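Putative cytidylyltransferase (Burkholderia pseudomallei, PDB 5X9Q) probably catalyses the transfer of an adenylyl group from ATP to D-glycero-beta-D-manno-heptose 1-phosphate, giving ADP-heptose and diphosphate. Local coordinates at residues M30-N42 and P114-K128. Numbering follows the deposited sequence.
Sequences MRASLPAPVVFTN and PVSLIEAVHPDILVK
F40 drops its ring from strand 38-42 onto helix 115-121, with CG anti to the backbone N (chi1 -179°). I118 lies over one ring face: its CG1 is 3.9 Å from the ring centroid and 25° off the normal, a CH-pi contact displaced toward the rim. L117 CD2 and L126 CD1 meet the ring at its edge, the latter 3.7 Å from F40 CD1, while P123 CB packs against F40 CB at 3.5 Å. On the other sheet face, V39 CG1 touches V127 CG2.

Strands 38-42 and 125-128 are parallel neighbours in a five-stranded parallel sheet of order 3-2-1-4-5, as in the Rossmann-like alpha/beta fold of the HUP clan. Helix 115-121 runs antiparallel to strand 38-42 (168°) and leads through the turn at H122 and P123 into strand 125-128. Backbone bonds F40 N to I125 O and V127 N to F40 O join the strands, and V38 O accepts from both D124 N and I125 N. T41 OG1 donates to V127 O at 2.8 Å, from above the carbonyl plane, and also hydrogen-bonds Y55 OH.

Toward the polar edge, D124 OD2 receives V38 N at 2.8 Å on its anti side. R31, bent at chi2, directs NH2 to H122 O at 2.8 Å, nearly within the guanidinium plane; NE bonds V121 O weakly, and the salt bridge from NH2 to D124 OD2 is long, at 3.8 Å.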
loop_
_atom_site.group_PDB
_atom_site.type_symbol
_atom_site.label_atom_id
_atom_site.label_comp_id
_atom_site.label_asym_id
_atom_site.label_seq_id
_atom_site.Cartn_x
_atom_site.Cartn_y
_atom_site.Cartn_z
ATOM N N MET A 30 -11.709 21.313 9.245
ATOM C CA MET A 30 -12.218 20.031 9.669
ATOM C C MET A 30 -11.660 19.580 11.021
ATOM O O MET A 30 -12.260 18.733 11.687
ATOM C CB MET A 30 -11.859 19.011 8.592
ATOM C CG MET A 30 -12.338 17.609 8.825
ATOM S SD MET A 30 -11.901 16.662 7.364
ATOM C CE MET A 30 -13.148 17.278 6.230
ATOM N N ARG A 31 -10.542 20.180 11.434
ATOM C CA ARG A 31 -9.792 19.728 12.607
ATOM C C ARG A 31 -10.647 19.500 13.851
ATOM O O ARG A 31 -10.510 18.484 14.531
ATOM C CB ARG A 31 -8.684 20.726 12.951
ATOM C CG ARG A 31 -8.010 20.433 14.300
ATOM C CD ARG A 31 -7.313 19.089 14.204
ATOM N NE ARG A 31 -6.549 18.691 15.387
ATOM C CZ ARG A 31 -7.059 18.076 16.445
ATOM N NH1 ARG A 31 -8.355 17.795 16.482
ATOM N NH2 ARG A 31 -6.273 17.737 17.458
ATOM N N ALA A 32 -11.531 20.444 14.139
ATOM C CA ALA A 32 -12.319 20.378 15.359
ATOM C C ALA A 32 -13.256 19.160 15.365
ATOM O O ALA A 32 -13.642 18.691 16.432
ATOM C CB ALA A 32 -13.107 21.668 15.546
ATOM N N SER A 33 -13.589 18.631 14.186
ATOM C CA SER A 33 -14.534 17.519 14.117
ATOM C C SER A 33 -13.848 16.162 13.959
ATOM O O SER A 33 -14.521 15.136 13.879
ATOM C CB SER A 33 -15.511 17.706 12.958
ATOM O OG SER A 33 -14.860 17.556 11.717
ATOM N N LEU A 34 -12.517 16.151 13.932
ATOM C CA LEU A 34 -11.772 14.897 13.874
ATOM C C LEU A 34 -11.816 14.169 15.228
ATOM O O LEU A 34 -11.886 14.800 16.282
ATOM C CB LEU A 34 -10.325 15.156 13.434
ATOM C CG LEU A 34 -10.113 15.629 11.983
ATOM C CD1 LEU A 34 -8.639 15.783 11.658
ATOM C CD2 LEU A 34 -10.743 14.645 10.983
ATOM N N PRO A 35 -11.815 12.827 15.197
ATOM C CA PRO A 35 -11.836 11.999 16.409
ATOM C C PRO A 35 -10.511 12.095 17.169
ATOM O O PRO A 35 -9.443 11.976 16.564
ATOM C CB PRO A 35 -12.034 10.577 15.873
ATOM C CG PRO A 35 -12.359 10.725 14.432
ATOM C CD PRO A 35 -11.763 12.003 13.976
ATOM N N ALA A 36 -10.564 12.309 18.475
ATOM C CA ALA A 36 -9.339 12.345 19.249
ATOM C C ALA A 36 -8.975 10.908 19.614
ATOM O O ALA A 36 -9.855 10.068 19.721
ATOM C CB ALA A 36 -9.517 13.209 20.468
ATOM N N PRO A 37 -7.680 10.597 19.744
ATOM C CA PRO A 37 -6.516 11.457 19.508
ATOM C C PRO A 37 -6.113 11.472 18.040
ATOM O O PRO A 37 -6.137 10.435 17.367
ATOM C CB PRO A 37 -5.422 10.807 20.365
ATOM C CG PRO A 37 -5.802 9.374 20.439
ATOM C CD PRO A 37 -7.297 9.298 20.332
ATOM N N VAL A 38 -5.748 12.648 17.548
ATOM C CA VAL A 38 -5.315 12.811 16.179
ATOM C C VAL A 38 -3.824 12.553 16.039
ATOM O O VAL A 38 -3.005 13.135 16.763
ATOM C CB VAL A 38 -5.655 14.207 15.676
ATOM C CG1 VAL A 38 -5.117 14.421 14.267
ATOM C CG2 VAL A 38 -7.175 14.414 15.743
ATOM N N VAL A 39 -3.478 11.656 15.122
ATOM C CA VAL A 39 -2.088 11.281 14.911
ATOM C C VAL A 39 -1.545 11.903 13.616
ATOM O O VAL A 39 -2.218 11.929 12.563
ATOM C CB VAL A 39 -1.938 9.764 14.882
ATOM C CG1 VAL A 39 -0.481 9.375 14.955
ATOM C CG2 VAL A 39 -2.663 9.163 16.078
ATOM N N PHE A 40 -0.327 12.425 13.703
ATOM C CA PHE A 40 0.293 13.056 12.558
ATOM C C PHE A 40 1.636 12.448 12.284
ATOM O O PHE A 40 2.360 12.100 13.222
ATOM C CB PHE A 40 0.464 14.558 12.771
ATOM C CG PHE A 40 1.077 15.259 11.592
ATOM C CD1 PHE A 40 2.458 15.313 11.421
ATOM C CD2 PHE A 40 0.267 15.854 10.647
ATOM C CE1 PHE A 40 3.011 15.935 10.325
ATOM C CE2 PHE A 40 0.821 16.490 9.540
ATOM C CZ PHE A 40 2.189 16.524 9.379
ATOM N N THR A 41 1.955 12.308 10.992
ATOM C CA THR A 41 3.306 12.001 10.563
ATOM C C THR A 41 3.610 12.648 9.199
ATOM O O THR A 41 2.709 13.031 8.468
ATOM C CB THR A 41 3.525 10.489 10.477
ATOM O OG1 THR A 41 4.931 10.231 10.444
ATOM C CG2 THR A 41 2.886 9.909 9.212
ATOM N N ASN A 42 4.878 12.739 8.839
ATOM C CA ASN A 42 5.243 13.346 7.583
ATOM C C ASN A 42 6.400 12.612 6.941
ATOM O O ASN A 42 7.129 11.872 7.618
ATOM C CB ASN A 42 5.619 14.817 7.748
ATOM C CG ASN A 42 6.822 15.014 8.645
ATOM O OD1 ASN A 42 7.891 15.378 8.174
ATOM N ND2 ASN A 42 6.640 14.818 9.947
ATOM N N PRO A 114 7.935 20.410 8.437
ATOM C CA PRO A 114 6.487 20.385 8.635
ATOM C C PRO A 114 5.948 21.236 9.791
ATOM O O PRO A 114 4.761 21.083 10.138
ATOM C CB PRO A 114 6.207 18.908 8.902
ATOM C CG PRO A 114 7.526 18.284 9.306
ATOM C CD PRO A 114 8.615 19.273 9.078
ATOM N N VAL A 115 6.770 22.129 10.351
ATOM C CA VAL A 115 6.374 22.882 11.546
ATOM C C VAL A 115 5.112 23.729 11.373
ATOM O O VAL A 115 4.225 23.686 12.224
ATOM C CB VAL A 115 7.518 23.786 12.056
ATOM C CG1 VAL A 115 7.019 24.719 13.148
ATOM C CG2 VAL A 115 8.660 22.913 12.578
ATOM N N SER A 116 4.999 24.502 10.305
ATOM C CA SER A 116 3.797 25.327 10.188
ATOM C C SER A 116 2.599 24.453 9.823
ATOM O O SER A 116 1.468 24.787 10.181
ATOM C CB SER A 116 3.952 26.437 9.134
ATOM O OG SER A 116 3.784 25.905 7.825
ATOM N N LEU A 117 2.816 23.360 9.087
ATOM C CA LEU A 117 1.697 22.451 8.824
ATOM C C LEU A 117 1.195 21.871 10.163
ATOM O O LEU A 117 0.001 21.938 10.470
ATOM C CB LEU A 117 2.086 21.330 7.856
ATOM C CG LEU A 117 1.037 20.226 7.624
ATOM C CD1 LEU A 117 -0.297 20.733 7.075
ATOM C CD2 LEU A 117 1.587 19.188 6.691
ATOM N N ILE A 118 2.123 21.379 10.979
ATOM C CA ILE A 118 1.780 20.794 12.268
ATOM C C ILE A 118 1.112 21.787 13.202
ATOM O O ILE A 118 0.216 21.424 13.982
ATOM C CB ILE A 118 3.027 20.200 12.950
ATOM C CG1 ILE A 118 3.445 18.943 12.182
ATOM C CG2 ILE A 118 2.739 19.859 14.428
ATOM C CD1 ILE A 118 4.678 18.269 12.695
ATOM N N GLU A 119 1.514 23.048 13.099
ATOM C CA GLU A 119 0.912 24.070 13.925
ATOM C C GLU A 119 -0.562 24.182 13.527
ATOM O O GLU A 119 -1.462 24.259 14.383
ATOM C CB GLU A 119 1.689 25.403 13.780
ATOM C CG GLU A 119 1.098 26.609 14.526
ATOM C CD GLU A 119 2.078 27.807 14.635
ATOM O OE1 GLU A 119 3.270 27.610 14.969
ATOM O OE2 GLU A 119 1.674 28.951 14.329
ATOM N N ALA A 120 -0.803 24.109 12.227
ATOM C CA ALA A 120 -2.146 24.275 11.684
ATOM C C ALA A 120 -3.036 23.067 11.990
ATOM O O ALA A 120 -4.223 23.201 12.264
ATOM C CB ALA A 120 -2.060 24.532 10.160
ATOM N N VAL A 121 -2.445 21.883 11.939
ATOM C CA VAL A 121 -3.173 20.645 12.125
ATOM C C VAL A 121 -3.431 20.337 13.610
ATOM O O VAL A 121 -4.452 19.749 13.969
ATOM C CB VAL A 121 -2.391 19.487 11.492
ATOM C CG1 VAL A 121 -2.964 18.139 11.928
ATOM C CG2 VAL A 121 -2.401 19.622 9.961
ATOM N N HIS A 122 -2.483 20.718 14.464
ATOM C CA HIS A 122 -2.617 20.510 15.898
ATOM C C HIS A 122 -2.839 19.065 16.367
ATOM O O HIS A 122 -3.749 18.795 17.153
ATOM C CB HIS A 122 -3.726 21.400 16.446
ATOM C CG HIS A 122 -3.636 21.648 17.917
ATOM N ND1 HIS A 122 -2.934 22.705 18.453
ATOM C CD2 HIS A 122 -4.177 20.985 18.969
ATOM C CE1 HIS A 122 -3.041 22.684 19.771
ATOM N NE2 HIS A 122 -3.790 21.649 20.109
ATOM N N PRO A 123 -2.028 18.128 15.862
ATOM C CA PRO A 123 -2.126 16.734 16.334
ATOM C C PRO A 123 -2.021 16.547 17.844
ATOM O O PRO A 123 -1.358 17.335 18.491
ATOM C CB PRO A 123 -0.944 16.031 15.650
ATOM C CG PRO A 123 0.105 17.125 15.532
ATOM C CD PRO A 123 -0.690 18.389 15.238
ATOM N N ASP A 124 -2.634 15.495 18.378
ATOM C CA ASP A 124 -2.415 15.098 19.752
ATOM C C ASP A 124 -1.169 14.223 19.821
ATOM O O ASP A 124 -0.484 14.160 20.846
ATOM C CB ASP A 124 -3.620 14.322 20.295
ATOM C CG ASP A 124 -4.901 15.107 20.191
ATOM O OD1 ASP A 124 -4.940 16.250 20.710
ATOM O OD2 ASP A 124 -5.854 14.597 19.550
ATOM N N ILE A 125 -0.860 13.532 18.733
ATOM C CA ILE A 125 0.290 12.644 18.778
ATOM C C ILE A 125 1.092 12.817 17.509
ATOM O O ILE A 125 0.527 12.794 16.419
ATOM C CB ILE A 125 -0.130 11.155 18.933
ATOM C CG1 ILE A 125 -0.969 10.941 20.193
ATOM C CG2 ILE A 125 1.091 10.249 18.931
ATOM C CD1 ILE A 125 -1.581 9.575 20.263
ATOM N N LEU A 126 2.394 13.035 17.662
ATOM C CA LEU A 126 3.317 13.165 16.550
ATOM C C LEU A 126 4.223 11.967 16.488
ATOM O O LEU A 126 4.811 11.596 17.497
ATOM C CB LEU A 126 4.176 14.429 16.677
ATOM C CG LEU A 126 5.305 14.406 15.632
ATOM C CD1 LEU A 126 4.751 14.744 14.251
ATOM C CD2 LEU A 126 6.422 15.349 15.992
ATOM N N VAL A 127 4.351 11.357 15.315
ATOM C CA VAL A 127 5.159 10.155 15.212
ATOM C C VAL A 127 6.159 10.236 14.091
ATOM O O VAL A 127 5.887 10.819 13.056
ATOM C CB VAL A 127 4.262 8.888 15.023
ATOM C CG1 VAL A 127 3.401 8.674 16.233
ATOM C CG2 VAL A 127 3.386 9.004 13.778
ATOM N N LYS A 128 7.339 9.676 14.316
ATOM C CA LYS A 128 8.306 9.547 13.254
ATOM C C LYS A 128 8.709 8.099 13.106
ATOM O O LYS A 128 8.789 7.356 14.092
ATOM C CB LYS A 128 9.539 10.406 13.502
ATOM C CG LYS A 128 9.355 11.818 13.001
ATOM C CD LYS A 128 10.606 12.631 13.190
ATOM C CE LYS A 128 11.677 12.169 12.224
ATOM N NZ LYS A 128 11.332 12.484 10.819
#